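Local coordinates for protein dihydroorotase (Saccharomyces cerevisiae S288C, PDB 6L0A) that interconverts N-carbamoyl-L-aspartate and (S)-dihydroorotate, the third step of de novo pyrimidine biosynthesis, using two zinc ions per subunit, at residues V17-M22 with P42-P47; E24-K29 with G276-S281; D52-Y57 with M72-S77; A102-N107 with E139-H144. All blocks are in the same frame, centred on the assembly; numbering follows the deposited sequence.

Contact 1: V17-M22 with P42-P47. With LMR ((2S)-2-hydroxybutanedioic acid), chain M.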
loop_
_atom_site.group_PDB
_atom_site.type_symbol
_atom_site.label_atom_id
_atom_site.label_comp_id
_atom_site.label_asym_id
_atom_site.label_seq_id
_atom_site.Cartn_x
_atom_site.Cartn_y
_atom_site.Cartn_z
ATOM N N VAL C 17 0.073 24.178 -4.796
ATOM C CA VAL C 17 1.113 24.743 -5.653
ATOM C C VAL C 17 2.407 25.024 -4.907
ATOM O O VAL C 17 3.355 25.532 -5.516
ATOM C CB VAL C 17 0.645 26.020 -6.388
ATOM C CG1 VAL C 17 -0.449 25.697 -7.411
ATOM C CG2 VAL C 17 0.193 27.074 -5.390
ATOM N N ARG C 18 2.485 24.713 -3.615
ATOM C CA ARG C 18 3.753 24.766 -2.863
ATOM C C ARG C 18 4.298 26.204 -2.877
ATOM O O ARG C 18 3.531 27.178 -2.907
ATOM C CB ARG C 18 4.739 23.727 -3.404
ATOM C CG ARG C 18 4.157 22.347 -3.690
ATOM C CD ARG C 18 3.676 21.670 -2.422
ATOM N NE ARG C 18 3.450 20.245 -2.669
ATOM C CZ ARG C 18 2.675 19.470 -1.917
ATOM N NH1 ARG C 18 2.045 19.973 -0.855
ATOM N NH2 ARG C 18 2.528 18.190 -2.238
ATOM N N GLU C 19 5.631 26.341 -2.833
ATOM C CA GLU C 19 6.302 27.639 -2.800
ATOM C C GLU C 19 7.558 27.574 -3.669
ATOM O O GLU C 19 7.870 26.540 -4.269
ATOM C CB GLU C 19 6.637 28.047 -1.360
ATOM C CG GLU C 19 5.427 28.475 -0.527
ATOM C CD GLU C 19 5.812 29.216 0.746
ATOM O OE1 GLU C 19 6.054 28.552 1.785
ATOM O OE2 GLU C 19 5.873 30.467 0.709
ATOM N N GLY C 20 8.269 28.701 -3.762
ATOM C CA GLY C 20 9.566 28.717 -4.435
ATOM C C GLY C 20 9.538 28.189 -5.858
ATOM O O GLY C 20 8.597 28.427 -6.624
ATOM N N ALA C 21 10.592 27.452 -6.219
ATOM C CA ALA C 21 10.731 26.971 -7.592
ATOM C C ALA C 21 9.619 26.004 -7.969
ATOM O O ALA C 21 9.153 26.004 -9.115
ATOM C CB ALA C 21 12.095 26.299 -7.787
ATOM N N MET C 22 9.196 25.150 -7.032
ATOM C CA MET C 22 8.101 24.238 -7.337
ATOM C C MET C 22 6.851 25.018 -7.720
ATOM O O MET C 22 6.159 24.663 -8.681
ATOM C CB MET C 22 7.826 23.321 -6.142
ATOM C CG MET C 22 6.682 22.340 -6.377
ATOM S SD MET C 22 7.066 21.164 -7.681
ATOM C CE MET C 22 7.951 19.892 -6.741
ATOM N N PRO C 42 -3.529 25.246 2.128
ATOM C CA PRO C 42 -2.639 26.081 2.947
ATOM C C PRO C 42 -1.543 25.350 3.721
ATOM O O PRO C 42 -0.959 25.925 4.647
ATOM C CB PRO C 42 -3.625 26.725 3.924
ATOM C CG PRO C 42 -4.557 25.595 4.234
ATOM C CD PRO C 42 -4.699 24.807 2.912
ATOM N N ASN C 43 -1.270 24.089 3.404
ATOM C CA ASN C 43 -0.340 23.301 4.216
ATOM C C ASN C 43 1.103 23.556 3.763
ATOM O O ASN C 43 1.856 22.664 3.379
ATOM C CB ASN C 43 -0.713 21.821 4.170
ATOM C CG ASN C 43 -0.635 21.237 2.779
ATOM O OD1 ASN C 43 -0.773 21.953 1.780
ATOM N ND2 ASN C 43 -0.405 19.917 2.698
ATOM N N LEU C 44 1.477 24.836 3.824
ATOM C CA LEU C 44 2.857 25.246 3.638
ATOM C C LEU C 44 3.653 25.025 4.927
ATOM O O LEU C 44 3.122 24.598 5.963
ATOM C CB LEU C 44 2.918 26.713 3.215
ATOM C CG LEU C 44 2.047 27.146 2.026
ATOM C CD1 LEU C 44 2.342 28.586 1.613
ATOM C CD2 LEU C 44 2.263 26.226 0.861
ATOM N N GLN C 45 4.951 25.326 4.847
ATOM C CA GLN C 45 5.847 25.372 5.998
ATOM C C GLN C 45 6.345 26.803 6.155
ATOM O O GLN C 45 7.135 27.269 5.321
ATOM C CB GLN C 45 7.031 24.421 5.820
ATOM C CG GLN C 45 6.681 22.938 5.817
ATOM C CD GLN C 45 7.926 22.063 5.886
ATOM O OE1 GLN C 45 9.021 22.543 6.202
ATOM N NE2 GLN C 45 7.768 20.780 5.590
ATOM N N PRO C 46 5.889 27.556 7.161
ATOM C CA PRO C 46 4.836 27.202 8.109
ATOM C C PRO C 46 3.475 27.267 7.438
ATOM O O PRO C 46 3.384 27.851 6.355
ATOM C CB PRO C 46 4.956 28.281 9.199
ATOM C CG PRO C 46 6.186 29.043 8.878
ATOM C CD PRO C 46 6.401 28.911 7.423
ATOM N N PRO C 47 2.456 26.683 8.069
ATOM C CA PRO C 47 1.107 26.727 7.492
ATOM C C PRO C 47 0.603 28.155 7.402
ATOM O O PRO C 47 0.995 29.026 8.183
ATOM C CB PRO C 47 0.263 25.914 8.481
ATOM C CG PRO C 47 1.080 25.884 9.759
ATOM C CD PRO C 47 2.507 25.895 9.311
HETATM C C1 LMR M . -2.989 15.515 0.974
HETATM O O1A LMR M . -3.947 16.121 0.424
HETATM O O1B LMR M . -3.285 14.657 1.831
HETATM C C2 LMR M . -1.504 15.798 0.643
HETATM O O2 LMR M . -0.778 14.716 0.093
HETATM C C3 LMR M . -1.402 16.802 -0.456
HETATM C C4 LMR M . -0.012 17.334 -0.193
HETATM O O4A LMR M . 1.040 16.624 -0.363
HETATM O O4B LMR M . -0.006 18.502 0.218
HETATM O O HOH W 1 2.362 22.465 0.544
HETATM O O HOH W 2 6.057 25.964 2.197
HETATM O O HOH W 3 8.158 29.370 4.133
#
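Arg-18 and Asn-43, one from each segment, converge on a single carboxylate of the bound malate. Arg-18 NH1 donates to LMR O4B at 2.7 Å, and NH2 reaches LMR O4A in a nearly straight bond (169°). The guanidinium thus meets the carboxylate edge-on, with LMR C4 in its plane, and its two N-H groups match the two oxygens in spacing and charge. Asn-43 ND2 adds a neutral donor to LMR O4B at 2.9 Å. A lysine in place of Arg-18 offers a single nitrogen and would probably lose the paired, edge-on grip, leaving the carboxylate's turn to be held by Asn-43 and Thr-106. Arg-18 bends early (chi2 -65°), which carries its end round to the malate; its NE bonds Pro-261 O, while Asn-43 ND2 also bonds Thr-106 O. Water 1 takes a bond from Arg-18 NH1 and gives one to Asn-43 O, so it bridges the arginine side chain to the Asn-43 backbone. Further out, Glu-19 and Leu-44 cross at about a right angle, with Glu-19 CD 3.6 Å from Leu-44 CD1. Two waters donate to Glu-19 OE1; water 2 in turn accepts from Gln-45 N, and water 3 donates to Gln-45 O. Val-17 packs on Val-26 of helix 20-32, while Leu-44 rests on Arg-53 and Tyr-57 of helix 51-64, so both loops are seated on the helices that follow them.

Contact 2: E24-K29 with G276-S281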
loop_
_atom_site.group_PDB
_atom_site.type_symbol
_atom_site.label_atom_id
_atom_site.label_comp_id
_atom_site.label_asym_id
_atom_site.label_seq_id
_atom_site.Cartn_x
_atom_site.Cartn_y
_atom_site.Cartn_z
ATOM N N GLU C 24 6.718 28.040 -9.024
ATOM C CA GLU C 24 6.908 28.617 -10.351
ATOM C C GLU C 24 6.665 27.591 -11.446
ATOM O O GLU C 24 6.155 27.933 -12.520
ATOM C CB GLU C 24 8.318 29.197 -10.461
ATOM C CG GLU C 24 8.595 30.263 -9.412
ATOM C CD GLU C 24 9.922 30.959 -9.624
ATOM O OE1 GLU C 24 10.648 30.589 -10.575
ATOM O OE2 GLU C 24 10.234 31.880 -8.836
ATOM N N LEU C 25 7.009 26.327 -11.191
ATOM C CA LEU C 25 6.761 25.287 -12.179
ATOM C C LEU C 25 5.273 24.993 -12.305
ATOM O O LEU C 25 4.739 24.909 -13.412
ATOM C CB LEU C 25 7.536 24.021 -11.796
ATOM C CG LEU C 25 7.347 22.728 -12.590
ATOM C CD1 LEU C 25 7.548 22.931 -14.086
ATOM C CD2 LEU C 25 8.311 21.676 -12.062
ATOM N N VAL C 26 4.583 24.862 -11.176
ATOM C CA VAL C 26 3.276 24.217 -11.168
ATOM C C VAL C 26 2.124 25.197 -11.359
ATOM O O VAL C 26 1.114 24.838 -11.960
ATOM C CB VAL C 26 3.125 23.423 -9.860
ATOM C CG1 VAL C 26 1.678 23.010 -9.634
ATOM C CG2 VAL C 26 4.040 22.204 -9.912
ATOM N N THR C 27 2.248 26.417 -10.852
ATOM C CA THR C 27 1.128 27.352 -10.922
ATOM C C THR C 27 0.671 27.633 -12.347
ATOM O O THR C 27 -0.551 27.659 -12.576
ATOM C CB THR C 27 1.486 28.649 -10.184
ATOM O OG1 THR C 27 1.796 28.348 -8.821
ATOM C CG2 THR C 27 0.303 29.633 -10.218
ATOM N N PRO C 28 1.553 27.805 -13.339
ATOM C CA PRO C 28 1.065 27.922 -14.726
ATOM C C PRO C 28 0.352 26.680 -15.227
ATOM O O PRO C 28 -0.466 26.788 -16.151
ATOM C CB PRO C 28 2.345 28.201 -15.532
ATOM C CG PRO C 28 3.321 28.750 -14.546
ATOM C CD PRO C 28 3.012 28.004 -13.258
ATOM N N LYS C 29 0.633 25.500 -14.657
ATOM C CA LYS C 29 -0.010 24.277 -15.121
ATOM C C LYS C 29 -1.483 24.192 -14.746
ATOM O O LYS C 29 -2.193 23.340 -15.293
ATOM C CB LYS C 29 0.727 23.047 -14.570
ATOM C CG LYS C 29 2.235 23.093 -14.773
ATOM C CD LYS C 29 2.560 22.968 -16.258
ATOM C CE LYS C 29 4.051 22.758 -16.483
ATOM N NZ LYS C 29 4.816 23.974 -16.101
ATOM N N GLY C 276 0.986 11.913 -2.204
ATOM C CA GLY C 276 0.445 12.851 -3.171
ATOM C C GLY C 276 0.643 12.456 -4.616
ATOM O O GLY C 276 1.705 11.948 -5.006
ATOM N N VAL C 277 -0.385 12.705 -5.424
ATOM C CA VAL C 277 -0.369 12.450 -6.857
ATOM C C VAL C 277 -0.411 13.801 -7.556
ATOM O O VAL C 277 -1.173 14.685 -7.149
ATOM C CB VAL C 277 -1.563 11.571 -7.274
ATOM C CG1 VAL C 277 -1.698 11.509 -8.812
ATOM C CG2 VAL C 277 -1.434 10.151 -6.661
ATOM N N TYR C 278 0.410 13.963 -8.600
ATOM C CA TYR C 278 0.462 15.211 -9.363
ATOM C C TYR C 278 -0.403 15.084 -10.612
ATOM O O TYR C 278 -0.027 14.403 -11.573
ATOM C CB TYR C 278 1.890 15.583 -9.751
ATOM C CG TYR C 278 1.882 16.804 -10.641
ATOM C CD1 TYR C 278 1.650 18.061 -10.108
ATOM C CD2 TYR C 278 2.039 16.691 -12.020
ATOM C CE1 TYR C 278 1.607 19.201 -10.923
ATOM C CE2 TYR C 278 1.992 17.827 -12.849
ATOM C CZ TYR C 278 1.768 19.071 -12.289
ATOM O OH TYR C 278 1.724 20.198 -13.102
ATOM N N SER C 279 -1.534 15.789 -10.625
ATOM C CA SER C 279 -2.472 15.702 -11.729
ATOM C C SER C 279 -2.723 17.037 -12.425
ATOM O O SER C 279 -3.517 17.075 -13.371
ATOM C CB SER C 279 -3.811 15.119 -11.248
ATOM O OG SER C 279 -4.350 15.901 -10.195
ATOM N N GLN C 280 -2.072 18.124 -12.002
ATOM C CA GLN C 280 -2.475 19.452 -12.484
ATOM C C GLN C 280 -2.313 19.582 -13.993
ATOM O O GLN C 280 -3.192 20.135 -14.667
ATOM C CB GLN C 280 -1.677 20.543 -11.785
ATOM C CG GLN C 280 -2.423 21.865 -11.711
ATOM C CD GLN C 280 -3.546 21.809 -10.695
ATOM O OE1 GLN C 280 -3.294 21.735 -9.494
ATOM N NE2 GLN C 280 -4.793 21.804 -11.170
ATOM N N SER C 281 -1.199 19.081 -14.541
ATOM C CA SER C 281 -0.860 19.326 -15.948
ATOM C C SER C 281 -1.893 18.777 -16.926
ATOM O O SER C 281 -1.950 19.239 -18.076
ATOM C CB SER C 281 0.513 18.727 -16.275
ATOM O OG SER C 281 1.576 19.505 -15.736
#
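This contact lies at the closure of the TIM barrel expected of the metallo-dependent hydrolases: Val-26 and Lys-29 of helix 20-32 meet Tyr-278, Gln-280 and Ser-281 of the loop after the strand 253-255. Val-26 and Tyr-278 point at one another from opposite directions, and both valine methyls close on one ring carbon, with Val-26 CG2 4.0 Å from Tyr-278 CE1. The branched valine presents two methyls at once, which suits a broad, apolar ring. Lys-29 crosses the tyrosine at about a right angle, laying its aliphatic part past the hydroxyl, with CB 3.4 Å from Tyr-278 OH. Tyr-278 OH also hydrogen-bonds Ser-281 OG at 2.7 Å; the serine oxygen lies at the ring edge, in plane, so the bond helps to hold the hydroxyl end of the ring in place. The same Ser-281 OG is 3.6 Å from Lys-29 CD. The backbone N of Gln-280 sits 3.9 Å above the centre of one ring face. Bends at chi2 and at chi4 (-67°) turn the lysine back on its own helix, where Lys-29 NZ donates to Leu-25 O at 2.8 Å. The backbone N of Lys-29 does not take that carbonyl, because the helix is kinked here and that N bonds Val-26 O. Gln-280 lays CG against Lys-29 O, while its amide NE2 bonds Asp-12. Ile-346 of strand 345-346 touches both Val-26 and Tyr-278, and Thr-27 packs against Leu-61 and Leu-64 of helix 51-64.

Contact 3: D52-Y57 with M72-S77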
loop_
_atom_site.group_PDB
_atom_site.type_symbol
_atom_site.label_atom_id
_atom_site.label_comp_id
_atom_site.label_asym_id
_atom_site.label_seq_id
_atom_site.Cartn_x
_atom_site.Cartn_y
_atom_site.Cartn_z
ATOM N N ASP C 52 -1.416 38.514 6.553
ATOM C CA ASP C 52 -0.419 39.023 5.618
ATOM C C ASP C 52 0.154 37.904 4.753
ATOM O O ASP C 52 0.416 38.109 3.562
ATOM C CB ASP C 52 0.687 39.756 6.378
ATOM C CG ASP C 52 0.202 41.070 6.981
ATOM O OD1 ASP C 52 -0.793 41.631 6.471
ATOM O OD2 ASP C 52 0.810 41.542 7.968
ATOM N N ARG C 53 0.323 36.706 5.328
ATOM C CA ARG C 53 0.867 35.577 4.575
ATOM C C ARG C 53 -0.066 35.156 3.440
ATOM O O ARG C 53 0.391 34.895 2.322
ATOM C CB ARG C 53 1.119 34.410 5.527
ATOM C CG ARG C 53 1.857 33.214 4.948
ATOM C CD ARG C 53 2.711 32.568 6.049
ATOM N NE ARG C 53 3.134 31.194 5.757
ATOM C CZ ARG C 53 3.990 30.891 4.790
ATOM N NH1 ARG C 53 4.497 31.857 4.031
ATOM N NH2 ARG C 53 4.339 29.635 4.574
ATOM N N VAL C 54 -1.374 35.082 3.704
ATOM C CA VAL C 54 -2.293 34.634 2.663
ATOM C C VAL C 54 -2.449 35.695 1.584
ATOM O O VAL C 54 -2.650 35.362 0.409
ATOM C CB VAL C 54 -3.652 34.231 3.266
ATOM C CG1 VAL C 54 -4.487 35.453 3.629
ATOM C CG2 VAL C 54 -4.420 33.316 2.290
ATOM N N ILE C 55 -2.356 36.979 1.949
ATOM C CA ILE C 55 -2.429 38.038 0.948
ATOM C C ILE C 55 -1.200 38.004 0.049
ATOM O O ILE C 55 -1.313 38.052 -1.180
ATOM C CB ILE C 55 -2.595 39.410 1.626
ATOM C CG1 ILE C 55 -4.001 39.553 2.202
ATOM C CG2 ILE C 55 -2.321 40.543 0.616
ATOM C CD1 ILE C 55 -4.159 40.748 3.123
ATOM N N GLU C 56 -0.005 37.910 0.647
ATOM C CA GLU C 56 1.209 37.888 -0.163
ATOM C C GLU C 56 1.313 36.606 -0.984
ATOM O O GLU C 56 1.814 36.640 -2.112
ATOM C CB GLU C 56 2.445 38.075 0.723
ATOM C CG GLU C 56 2.572 39.483 1.308
ATOM C CD GLU C 56 2.706 40.571 0.233
ATOM O OE1 GLU C 56 1.818 41.454 0.156
ATOM O OE2 GLU C 56 3.699 40.545 -0.527
ATOM N N TYR C 57 0.830 35.476 -0.451
ATOM C CA TYR C 57 0.805 34.241 -1.237
ATOM C C TYR C 57 -0.046 34.415 -2.488
ATOM O O TYR C 57 0.392 34.092 -3.598
ATOM C CB TYR C 57 0.276 33.081 -0.385
ATOM C CG TYR C 57 0.512 31.677 -0.925
ATOM C CD1 TYR C 57 1.680 31.339 -1.609
ATOM C CD2 TYR C 57 -0.416 30.675 -0.694
ATOM C CE1 TYR C 57 1.893 30.033 -2.067
ATOM C CE2 TYR C 57 -0.218 29.386 -1.136
ATOM C CZ TYR C 57 0.929 29.064 -1.824
ATOM O OH TYR C 57 1.097 27.772 -2.249
ATOM N N MET C 72 -8.516 31.369 -1.749
ATOM C CA MET C 72 -7.471 31.096 -0.770
ATOM C C MET C 72 -8.064 30.526 0.513
ATOM O O MET C 72 -9.263 30.659 0.775
ATOM C CB MET C 72 -6.683 32.368 -0.458
ATOM C CG MET C 72 -6.150 33.097 -1.701
ATOM S SD MET C 72 -5.000 32.116 -2.708
ATOM C CE MET C 72 -3.618 31.904 -1.583
ATOM N N SER C 73 -7.207 29.904 1.326
ATOM C CA SER C 73 -7.660 29.303 2.571
ATOM C C SER C 73 -6.646 29.522 3.690
ATOM O O SER C 73 -5.456 29.766 3.464
ATOM C CB SER C 73 -7.893 27.788 2.425
ATOM O OG SER C 73 -6.680 27.152 2.036
ATOM N N PHE C 74 -7.157 29.428 4.914
ATOM C CA PHE C 74 -6.349 29.264 6.110
ATOM C C PHE C 74 -6.242 27.783 6.475
ATOM O O PHE C 74 -7.121 26.973 6.171
ATOM C CB PHE C 74 -6.965 30.011 7.304
ATOM C CG PHE C 74 -6.651 31.490 7.354
ATOM C CD1 PHE C 74 -5.504 32.006 6.761
ATOM C CD2 PHE C 74 -7.493 32.349 8.041
ATOM C CE1 PHE C 74 -5.215 33.372 6.839
ATOM C CE2 PHE C 74 -7.226 33.708 8.119
ATOM C CZ PHE C 74 -6.085 34.224 7.522
ATOM N N TYR C 75 -5.163 27.455 7.171
ATOM C CA TYR C 75 -4.944 26.140 7.764
ATOM C C TYR C 75 -5.518 26.140 9.177
ATOM O O TYR C 75 -5.257 27.066 9.950
ATOM C CB TYR C 75 -3.439 25.900 7.763
ATOM C CG TYR C 75 -2.851 24.606 8.258
ATOM C CD1 TYR C 75 -2.771 24.322 9.619
ATOM C CD2 TYR C 75 -2.271 23.716 7.361
ATOM C CE1 TYR C 75 -2.160 23.151 10.063
ATOM C CE2 TYR C 75 -1.659 22.552 7.795
ATOM C CZ TYR C 75 -1.612 22.273 9.141
ATOM O OH TYR C 75 -0.995 21.118 9.563
ATOM N N LEU C 76 -6.309 25.124 9.518
ATOM C CA LEU C 76 -6.940 25.104 10.843
ATOM C C LEU C 76 -5.882 24.765 11.890
ATOM O O LEU C 76 -5.479 23.608 12.038
ATOM C CB LEU C 76 -8.105 24.117 10.879
ATOM C CG LEU C 76 -8.974 24.165 12.159
ATOM C CD1 LEU C 76 -9.663 25.503 12.269
ATOM C CD2 LEU C 76 -10.022 23.056 12.183
ATOM N N SER C 77 -5.427 25.767 12.635
ATOM C CA SER C 77 -4.306 25.557 13.544
ATOM C C SER C 77 -4.615 26.116 14.924
ATOM O O SER C 77 -5.566 26.875 15.117
ATOM C CB SER C 77 -3.005 26.181 13.015
ATOM O OG SER C 77 -2.835 27.514 13.454
#
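This is a buried, mostly apolar contact that joins helix 51-64 to the chain leaving strand 69-71, where Val-54 and Tyr-57 meet Met-72 and Phe-74. No hydrogen bond crosses between the segments. Val-54 faces the loop with both methyls in use. CG2 lies 3.7 Å from Met-72 CB, the two side chains sliding past each other in opposite directions, and it also comes up to the backbone oxygen of Ser-73. The second methyl, held between the backbone N and the carbonyl carbon (chi1 77°), turns to the phenylalanine, so that Val-54 CG1 is 3.9 Å from Phe-74 CE1. The valine and the ring cross at about a right angle. A compact, beta-branched residue suits this place, since it fills two directions without needing length. The helix is the crossover of a beta-alpha-beta unit running from strand 37-40 to strand 69-71, part of the TIM-barrel architecture of this superfamily. One turn further along it, Tyr-57 meets the methionine end: Met-72 is bent at chi2 and again at chi3 (-65°), which swings the methyl CE to 3.5 Å from Tyr-57 CD2. An unbranched, flexible chain is what can curl in this way. Tyr-57 runs on past this methyl to hydrogen-bond Arg-18 O through its hydroxyl. Phe-74 also packs on Leu-84 and Ala-88 of helix 82-90, while Met-72 touches Ile-40 of strand 37-40.

Contact 4: A102-N107 with E139-H144; sequences AGVTTN and EKPSVH. With LMR ((2S)-2-hydroxybutanedioic acid), chain M.
Val-104 spreads its two methyls over Glu-139 and Pro-141: with chi1 at 170°, CG1 lies opposite the backbone N and CG2 opposite the carbonyl carbon. Glu-139, extended beyond CG, brings its carboxylate alongside the first methyl, at 3.4 Å from Glu-139 OE1 to Val-104 CG1. The second covers the start of the proline, with Val-104 CG2 3.9 Å from Pro-141 CA and 4.2 Å from Pro-141 CG. The same ring carbon, Pro-141 CG, also lies 3.9 Å from Ala-102 O. An alanine in place of Val-104 would lack both methyls, and is likely to open a gap beside Pro-141 and strip the Glu-139 carboxylate of its apolar neighbour. The next two residues turn to the malate. In Thr-105 the hydroxyl is opposite the backbone N (chi1 -171°) and gives a short bond of 2.5 Å from OG1 to LMR O1B. Thr-106 OG1 donates to LMR O4A of the other carboxylate at 2.8 Å. A hydroxyl suits each place, since it reaches the nearby carboxylate from a short side chain. Beyond the two segments, Ser-142 and His-144 both bond Asp-219 of the second subunit. Glu-139 OE1 also accepts a hydrogen bond from NE2 of the zinc ligand His-137, so this glutamate is a second-shell residue, and the bond probably fixes the rotation of the imidazole at the metal, with Val-104 packed beside it.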
loop_
_atom_site.group_PDB
_atom_site.type_symbol
_atom_site.label_atom_id
_atom_site.label_comp_id
_atom_site.label_asym_id
_atom_site.label_seq_id
_atom_site.Cartn_x
_atom_site.Cartn_y
_atom_site.Cartn_z
ATOM N N ALA C 102 -3.838 15.792 12.514
ATOM C CA ALA C 102 -2.407 15.778 12.800
ATOM C C ALA C 102 -1.755 14.460 12.400
ATOM O O ALA C 102 -2.160 13.385 12.862
ATOM C CB ALA C 102 -2.177 16.050 14.289
ATOM N N GLY C 103 -0.742 14.557 11.541
ATOM C CA GLY C 103 0.105 13.438 11.200
ATOM C C GLY C 103 -0.374 12.594 10.040
ATOM O O GLY C 103 0.372 11.710 9.590
ATOM N N VAL C 104 -1.585 12.831 9.539
ATOM C CA VAL C 104 -2.131 11.927 8.532
ATOM C C VAL C 104 -1.524 12.156 7.147
ATOM O O VAL C 104 -1.478 11.212 6.341
ATOM C CB VAL C 104 -3.665 12.035 8.528
ATOM C CG1 VAL C 104 -4.279 11.312 7.332
ATOM C CG2 VAL C 104 -4.219 11.453 9.825
ATOM N N THR C 105 -0.992 13.344 6.855
ATOM C CA THR C 105 -0.543 13.594 5.490
ATOM C C THR C 105 0.513 14.702 5.477
ATOM O O THR C 105 1.044 15.099 6.519
ATOM C CB THR C 105 -1.746 13.910 4.594
ATOM O OG1 THR C 105 -1.326 13.935 3.228
ATOM C CG2 THR C 105 -2.379 15.242 4.968
ATOM N N THR C 106 0.829 15.182 4.276
ATOM C CA THR C 106 1.900 16.157 4.084
ATOM C C THR C 106 1.673 17.421 4.901
ATOM O O THR C 106 0.608 18.039 4.835
ATOM C CB THR C 106 2.002 16.525 2.606
ATOM O OG1 THR C 106 2.138 15.330 1.828
ATOM C CG2 THR C 106 3.183 17.462 2.362
ATOM N N ASN C 107 2.710 17.835 5.633
ATOM C CA ASN C 107 2.685 19.086 6.397
ATOM C C ASN C 107 1.434 19.192 7.263
ATOM O O ASN C 107 0.784 20.239 7.331
ATOM C CB ASN C 107 2.806 20.294 5.467
ATOM C CG ASN C 107 4.168 20.380 4.819
ATOM O OD1 ASN C 107 5.109 19.710 5.257
ATOM N ND2 ASN C 107 4.287 21.203 3.768
ATOM N N GLU C 139 -10.034 12.013 7.773
ATOM C CA GLU C 139 -9.437 10.756 8.210
ATOM C C GLU C 139 -9.092 10.858 9.686
ATOM O O GLU C 139 -8.510 11.860 10.111
ATOM C CB GLU C 139 -8.158 10.438 7.427
ATOM C CG GLU C 139 -8.369 10.000 5.985
ATOM C CD GLU C 139 -7.111 9.403 5.398
ATOM O OE1 GLU C 139 -6.263 10.157 4.888
ATOM O OE2 GLU C 139 -6.972 8.167 5.454
ATOM N N LYS C 140 -9.421 9.823 10.454
ATOM C CA LYS C 140 -8.938 9.773 11.822
ATOM C C LYS C 140 -7.498 9.250 11.846
ATOM O O LYS C 140 -7.159 8.344 11.080
ATOM C CB LYS C 140 -9.832 8.876 12.672
ATOM C CG LYS C 140 -11.178 9.483 13.039
ATOM C CD LYS C 140 -11.560 9.112 14.478
ATOM C CE LYS C 140 -12.930 9.652 14.839
ATOM N NZ LYS C 140 -13.019 11.077 14.457
ATOM N N PRO C 141 -6.629 9.828 12.683
ATOM C CA PRO C 141 -5.280 9.275 12.856
ATOM C C PRO C 141 -5.317 7.818 13.286
ATOM O O PRO C 141 -6.246 7.355 13.958
ATOM C CB PRO C 141 -4.666 10.170 13.945
ATOM C CG PRO C 141 -5.404 11.470 13.813
ATOM C CD PRO C 141 -6.819 11.076 13.446
ATOM N N SER C 142 -4.303 7.079 12.858
ATOM C CA SER C 142 -4.280 5.649 13.113
ATOM C C SER C 142 -4.113 5.388 14.605
ATOM O O SER C 142 -3.394 6.118 15.304
ATOM C CB SER C 142 -3.161 4.993 12.318
ATOM O OG SER C 142 -3.469 4.988 10.931
ATOM N N VAL C 143 -4.812 4.373 15.104
ATOM C CA VAL C 143 -4.675 3.953 16.496
ATOM C C VAL C 143 -4.738 2.435 16.538
ATOM O O VAL C 143 -5.648 1.829 15.965
ATOM C CB VAL C 143 -5.741 4.581 17.423
ATOM C CG1 VAL C 143 -7.099 4.477 16.810
ATOM C CG2 VAL C 143 -5.726 3.902 18.796
ATOM N N HIS C 144 -3.765 1.822 17.198
ATOM C CA HIS C 144 -3.693 0.374 17.258
ATOM C C HIS C 144 -3.623 -0.156 18.683
ATOM O O HIS C 144 -3.661 -1.377 18.877
ATOM C CB HIS C 144 -2.490 -0.115 16.440
ATOM C CG HIS C 144 -2.513 0.362 15.019
ATOM N ND1 HIS C 144 -3.537 0.052 14.147
ATOM C CD2 HIS C 144 -1.668 1.170 14.333
ATOM C CE1 HIS C 144 -3.309 0.628 12.980
ATOM N NE2 HIS C 144 -2.181 1.311 13.065
HETATM C C1 LMR M . -2.989 15.515 0.974
HETATM O O1A LMR M . -3.947 16.121 0.424
HETATM O O1B LMR M . -3.285 14.657 1.831
HETATM C C2 LMR M . -1.504 15.798 0.643
HETATM O O2 LMR M . -0.778 14.716 0.093
HETATM C C3 LMR M . -1.402 16.802 -0.456
HETATM C C4 LMR M . -0.012 17.334 -0.193
HETATM O O4A LMR M . 1.040 16.624 -0.363
HETATM O O4B LMR M . -0.006 18.502 0.218
#

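Overall arrangement
Contacts 1 and 4 meet at the malate, contact 1 through both its segments and contact 4 through 102-107 alone, although their centres are 20 Å apart; probable hydrogen bonds, Asn-43 O to Asn-107 ND2 and Gln-45 NE2 to Asn-107 OD1, both 2.9 Å, also join them. The side chains of Asn-43 and Glu-139 each lie about 6 Å from a zinc ion. Asn-107 O further reaches Tyr-75 OH of contact 3 at 3.0 Å. Contact 3, its centre 11 Å from that of contact 1, joins it where Arg-53 NH2 is 2.7 Å from Pro-46 O. Contact 2 shares helix 20-32 with contact 1, closes the longest loop, within which contacts 3 and 4 are nested, and contributes Gly-276 to the malate pocket.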